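Local coordinates for hypothetical protein (Corynebacterium diphtheriae, PDB 2P4G), which is a pyrimidine reductase-like protein that probably acts as an NADP-linked 5-amino-6-(5-phosphoribosylamino)uracil reductase in riboflavin biosynthesis, at residues T113-S118 and K177-A182; L119-S124 and P138-Q143. All blocks are in the same frame, centred on the assembly; numbering follows the deposited sequence. Where two conformers were deposited one is given.

In the fold
Following the chain from its N terminus, strand 111-115 supplies the first half of 113-118, and the chain then passes directly into the loop 119-124. Thirteen residues without helix or strand come next, and strand 139-143 then returns beside its predecessor; interaction 2 closes this short loop. Helix 150-162 and strand 166-169 follow before helix 175-184 brings 177-182 back against 113-118, so interaction 1 closes a longer loop of 58 residues with interaction 2 nested inside it. The two centres lie about 10 Å apart, and both reach the same mixed sheet where its strands run parallel, joined by probable backbone hydrogen bonds from Leu114 to Leu139 and Ile141. Together they tie a helix and a loop to neighbouring strands.

Interaction 1: residues T113-S118 and K177-A182; sequences TLLSKS and KIAFDA. With EDO (1,2-ethanediol), chain N.
Where Leu115 and Thr113 meet Ala179, no flat group takes part, and methyl groups do all the touching. The one aromatic ring of the two segments, that of Phe180, makes no contact with 113-118 and meets His184 edge-to-face on its own helix. Ala179 points its CB at the strand, and two methyls reach it: Leu115 CD2 lies 4.0 Å from Ala179 CB, and Thr113 CG2 stands slightly farther off, at 4.4 Å from the same CB. Leu115 leaves its backbone with CG beside the backbone N and anti to the carbonyl carbon (chi1 -54°), which carries the branch end nearer the helix than its CB alone would suggest. Thr113 offers its methyl rather than its hydroxyl. The small alanine lets the helix ride close, with Thr113 CA and Ala179 CA 7.8 Å apart. Ile141 of the adjacent strand touches Thr113, Leu115 and Ile178, continuing the apolar layer onto the next strand of the sheet.

Polar groups work elsewhere. Lys117 N donates a nearly straight hydrogen bond (169°) to O2 of a 1,2-ethanediol, 3.1 Å away, probably a guest from the crystallisation liquor. On the helix, Asp181 N is held by Lys177 O at 2.9 Å in the regular i to i+4 pattern.

Helix 175-184, which lies on the connection between the parallel strands 166-169 and 190-195, is thus laid over the sheet through contacts that have no directional bond. With just 73 Å² buried and no hydrogen bond across, the fit here probably rests on shape and on the exclusion of water.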
# COMPACT_ATOMS: atom_id res chain seq x y z
N THR A 113 -2.33 -9.01 -25.17
CA THR A 113 -3.57 -9.76 -24.94
C THR A 113 -4.52 -8.93 -24.08
O THR A 113 -4.18 -8.52 -22.96
CB THR A 113 -3.29 -11.13 -24.24
OG1 THR A 113 -2.30 -11.83 -24.99
CG2 THR A 113 -4.56 -12.00 -24.14
N LEU A 114 -5.69 -8.65 -24.64
CA LEU A 114 -6.63 -7.72 -24.05
C LEU A 114 -7.84 -8.46 -23.62
O LEU A 114 -8.44 -9.21 -24.41
CB LEU A 114 -7.05 -6.66 -25.07
CG LEU A 114 -5.95 -5.76 -25.63
CD1 LEU A 114 -6.58 -4.84 -26.70
CD2 LEU A 114 -5.27 -4.93 -24.50
N LEU A 115 -8.17 -8.31 -22.34
CA LEU A 115 -9.33 -8.94 -21.74
C LEU A 115 -10.49 -7.95 -21.75
O LEU A 115 -10.41 -6.87 -21.17
CB LEU A 115 -9.01 -9.34 -20.30
CG LEU A 115 -7.77 -10.20 -20.07
CD1 LEU A 115 -7.68 -10.60 -18.60
CD2 LEU A 115 -7.77 -11.43 -20.94
N SER A 116 -11.57 -8.32 -22.42
CA SER A 116 -12.69 -7.42 -22.62
C SER A 116 -14.00 -8.16 -22.63
O SER A 116 -14.33 -8.89 -23.60
CB SER A 116 -12.54 -6.68 -23.97
OG SER A 116 -13.65 -5.84 -24.21
N LYS A 117 -14.79 -7.95 -21.60
CA LYS A 117 -16.11 -8.55 -21.60
C LYS A 117 -17.09 -7.79 -22.50
O LYS A 117 -17.93 -8.41 -23.13
CB LYS A 117 -16.63 -8.75 -20.17
CG LYS A 117 -15.80 -9.82 -19.38
CD LYS A 117 -16.47 -10.28 -18.08
CE LYS A 117 -15.43 -10.64 -17.01
NZ LYS A 117 -16.02 -11.49 -15.91
N SER A 118 -16.97 -6.48 -22.59
CA SER A 118 -17.87 -5.66 -23.45
C SER A 118 -17.49 -5.62 -24.93
O SER A 118 -18.35 -5.43 -25.79
CB SER A 118 -17.94 -4.21 -22.95
OG SER A 118 -16.74 -3.50 -23.26
N LYS A 177 -7.88 -17.72 -16.95
CA LYS A 177 -7.51 -19.12 -17.18
C LYS A 177 -7.48 -19.37 -18.68
O LYS A 177 -6.56 -20.02 -19.21
CB LYS A 177 -8.53 -20.05 -16.50
CG LYS A 177 -8.66 -21.46 -17.08
CD LYS A 177 -7.50 -22.37 -16.70
CE LYS A 177 -7.89 -23.84 -16.78
NZ LYS A 177 -6.79 -24.72 -16.33
N ILE A 178 -8.49 -18.86 -19.37
CA ILE A 178 -8.62 -19.02 -20.81
C ILE A 178 -7.46 -18.34 -21.53
O ILE A 178 -6.85 -18.91 -22.43
CB ILE A 178 -9.96 -18.43 -21.30
CG1 ILE A 178 -11.13 -19.30 -20.83
CG2 ILE A 178 -9.97 -18.29 -22.85
CD1 ILE A 178 -11.33 -20.54 -21.63
N ALA A 179 -7.16 -17.11 -21.14
CA ALA A 179 -6.07 -16.37 -21.75
C ALA A 179 -4.77 -17.13 -21.53
O ALA A 179 -3.99 -17.30 -22.46
CB ALA A 179 -5.96 -14.97 -21.16
N PHE A 180 -4.58 -17.55 -20.29
CA PHE A 180 -3.38 -18.24 -19.83
C PHE A 180 -3.16 -19.47 -20.72
O PHE A 180 -2.08 -19.65 -21.27
CB PHE A 180 -3.57 -18.59 -18.34
CG PHE A 180 -2.30 -19.00 -17.60
CD1 PHE A 180 -1.31 -18.07 -17.30
CD2 PHE A 180 -2.16 -20.31 -17.09
CE1 PHE A 180 -0.16 -18.44 -16.58
CE2 PHE A 180 -1.03 -20.70 -16.37
CZ PHE A 180 -0.02 -19.76 -16.11
N ASP A 181 -4.21 -20.27 -20.89
CA ASP A 181 -4.17 -21.45 -21.76
C ASP A 181 -3.95 -21.11 -23.24
O ASP A 181 -3.14 -21.77 -23.91
CB ASP A 181 -5.46 -22.28 -21.62
CG ASP A 181 -5.68 -22.81 -20.20
OD1 ASP A 181 -4.74 -22.76 -19.36
OD2 ASP A 181 -6.80 -23.26 -19.91
N ALA A 182 -4.68 -20.12 -23.75
CA ALA A 182 -4.53 -19.68 -25.15
C ALA A 182 -3.08 -19.28 -25.44
O ALA A 182 -2.56 -19.53 -26.52
CB ALA A 182 -5.47 -18.50 -25.47
C1 EDO N . -11.88 -4.63 -19.00
O1 EDO N . -10.83 -4.17 -18.14
C2 EDO N . -12.29 -6.05 -18.60
O2 EDO N . -13.51 -6.41 -19.29

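Interaction 2: residues L119-S124 and P138-Q143; sequences LYFDFS and PLVITQ. With EDO (1,2-ethanediol), chain M.
Leu119 is the centre of the apolar contacts, its CD2 methyl resting on two residues of strand 139-143. Leu119 CD2 comes within 3.6 Å of Val140 CG1, and the same methyl meets Thr142 CB at an equal 3.6 Å, the side chains of Leu119 and Thr142 crossing at about a right angle. Val140 CG1 is set anti to the backbone N (chi1 177°), a position that also brings it to the Phe121 ring, which approaches from the opposite direction; Phe121 CE2 and Val140 CG1 are 4.1 Å apart. On the same face of the sheet, Trp152 and Leu156 of helix 150-162 also pack on Leu119.

No hydrogen bond joins the two segments; the polar groups find partners elsewhere. Thr142 OG1, although beside Leu119, is paired with Ser116 O and Trp152 NE1, so its buried hydroxyl is satisfied. Farther along the loop, Asp122 OD1 accepts from Ser124 N at 2.8 Å, an Asx turn, and from Ser124 OG at 2.7 Å.

A bound 1,2-ethanediol, probably from the crystallisation liquor, binds the backbone of Phe121 through both its hydroxyls: Phe121 N donates almost linearly (179°) to its O2, and its O1 donates to Phe121 O at 2.6 Å. O2 also lies at the edge of the Phe123 ring.

Val140 and Thr142 face this loop while Ile141 points away, so adjacent residues serve the two faces of the sheet at this parallel strand, as in the layered alpha/beta sheet of the dihydrofolate reductase-like fold to which RibD C-terminal domains belong.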
# COMPACT_ATOMS: atom_id res chain seq x y z
N LEU A 119 -16.19 -5.76 -25.20
CA LEU A 119 -15.65 -5.66 -26.56
C LEU A 119 -15.70 -4.21 -27.10
O LEU A 119 -15.60 -4.00 -28.32
CB LEU A 119 -16.35 -6.62 -27.52
CG LEU A 119 -16.08 -8.10 -27.33
CD1 LEU A 119 -16.83 -8.91 -28.45
CD2 LEU A 119 -14.54 -8.34 -27.35
N TYR A 120 -15.85 -3.24 -26.18
CA TYR A 120 -15.83 -1.83 -26.57
C TYR A 120 -14.36 -1.46 -26.77
O TYR A 120 -13.56 -1.58 -25.84
CB TYR A 120 -16.46 -0.89 -25.52
CG TYR A 120 -16.32 0.52 -26.01
CD1 TYR A 120 -17.15 1.00 -27.01
CD2 TYR A 120 -15.30 1.34 -25.55
CE1 TYR A 120 -16.98 2.27 -27.51
CE2 TYR A 120 -15.14 2.61 -26.03
CZ TYR A 120 -15.96 3.07 -27.03
OH TYR A 120 -15.80 4.34 -27.56
N PHE A 121 -14.03 -1.04 -27.99
CA PHE A 121 -12.72 -0.55 -28.31
C PHE A 121 -12.78 0.73 -29.13
O PHE A 121 -13.72 0.95 -29.89
CB PHE A 121 -11.93 -1.60 -29.08
CG PHE A 121 -11.60 -2.80 -28.25
CD1 PHE A 121 -10.64 -2.73 -27.28
CD2 PHE A 121 -12.28 -3.99 -28.43
CE1 PHE A 121 -10.33 -3.82 -26.51
CE2 PHE A 121 -11.98 -5.09 -27.67
CZ PHE A 121 -11.01 -5.00 -26.70
N ASP A 122 -11.75 1.55 -28.98
CA ASP A 122 -11.50 2.70 -29.86
C ASP A 122 -10.79 2.24 -31.14
O ASP A 122 -9.61 1.94 -31.12
CB ASP A 122 -10.64 3.73 -29.12
CG ASP A 122 -10.17 4.87 -30.00
OD1 ASP A 122 -10.69 5.06 -31.13
OD2 ASP A 122 -9.26 5.57 -29.53
N PHE A 123 -11.53 2.20 -32.23
CA PHE A 123 -11.01 1.80 -33.53
C PHE A 123 -10.19 2.90 -34.24
O PHE A 123 -9.67 2.68 -35.35
CB PHE A 123 -12.16 1.34 -34.42
CG PHE A 123 -12.65 -0.02 -34.08
CD1 PHE A 123 -13.45 -0.22 -32.97
CD2 PHE A 123 -12.31 -1.12 -34.86
CE1 PHE A 123 -13.89 -1.49 -32.63
CE2 PHE A 123 -12.75 -2.38 -34.54
CZ PHE A 123 -13.53 -2.58 -33.41
N SER A 124 -10.09 4.08 -33.64
CA SER A 124 -9.14 5.08 -34.13
C SER A 124 -7.71 4.69 -33.65
O SER A 124 -6.72 5.26 -34.07
CB SER A 124 -9.49 6.48 -33.62
OG SER A 124 -8.94 6.68 -32.32
N PRO A 138 -3.60 -7.23 -31.26
CA PRO A 138 -3.85 -7.77 -29.95
C PRO A 138 -4.73 -8.99 -30.00
O PRO A 138 -5.65 -9.05 -30.82
CB PRO A 138 -4.62 -6.66 -29.27
CG PRO A 138 -5.37 -6.00 -30.37
CD PRO A 138 -4.48 -6.08 -31.55
N LEU A 139 -4.47 -9.95 -29.11
CA LEU A 139 -5.33 -11.08 -28.95
C LEU A 139 -6.43 -10.59 -27.97
O LEU A 139 -6.13 -10.19 -26.85
CB LEU A 139 -4.53 -12.26 -28.39
CG LEU A 139 -5.29 -13.54 -28.05
CD1 LEU A 139 -6.02 -14.10 -29.27
CD2 LEU A 139 -4.32 -14.57 -27.42
N VAL A 140 -7.68 -10.61 -28.42
CA VAL A 140 -8.79 -10.20 -27.57
C VAL A 140 -9.42 -11.44 -26.95
O VAL A 140 -9.71 -12.41 -27.65
CB VAL A 140 -9.83 -9.37 -28.33
CG1 VAL A 140 -11.04 -9.03 -27.41
CG2 VAL A 140 -9.16 -8.12 -28.86
N ILE A 141 -9.60 -11.40 -25.63
CA ILE A 141 -10.23 -12.49 -24.90
C ILE A 141 -11.51 -11.94 -24.25
O ILE A 141 -11.46 -11.04 -23.42
CB ILE A 141 -9.32 -13.09 -23.78
CG1 ILE A 141 -7.92 -13.47 -24.32
CG2 ILE A 141 -10.02 -14.27 -23.08
CD1 ILE A 141 -7.88 -14.62 -25.24
N THR A 142 -12.65 -12.50 -24.64
CA THR A 142 -13.94 -12.09 -24.14
C THR A 142 -14.74 -13.32 -23.69
O THR A 142 -14.21 -14.43 -23.58
CB THR A 142 -14.68 -11.27 -25.22
OG1 THR A 142 -15.92 -10.79 -24.68
CG2 THR A 142 -14.93 -12.10 -26.46
N GLN A 143 -16.02 -13.12 -23.42
CA GLN A 143 -16.87 -14.19 -22.92
C GLN A 143 -18.23 -14.07 -23.59
O GLN A 143 -18.68 -12.98 -23.86
CB GLN A 143 -16.99 -14.02 -21.41
CG GLN A 143 -17.60 -15.19 -20.68
CD GLN A 143 -17.16 -15.27 -19.22
OE1 GLN A 143 -16.81 -14.27 -18.58
NE2 GLN A 143 -17.20 -16.49 -18.68
C1 EDO M . -17.21 1.05 -30.82
O1 EDO M . -15.95 1.78 -30.84
C2 EDO M . -17.06 -0.44 -31.13
O2 EDO M . -16.13 -1.10 -30.25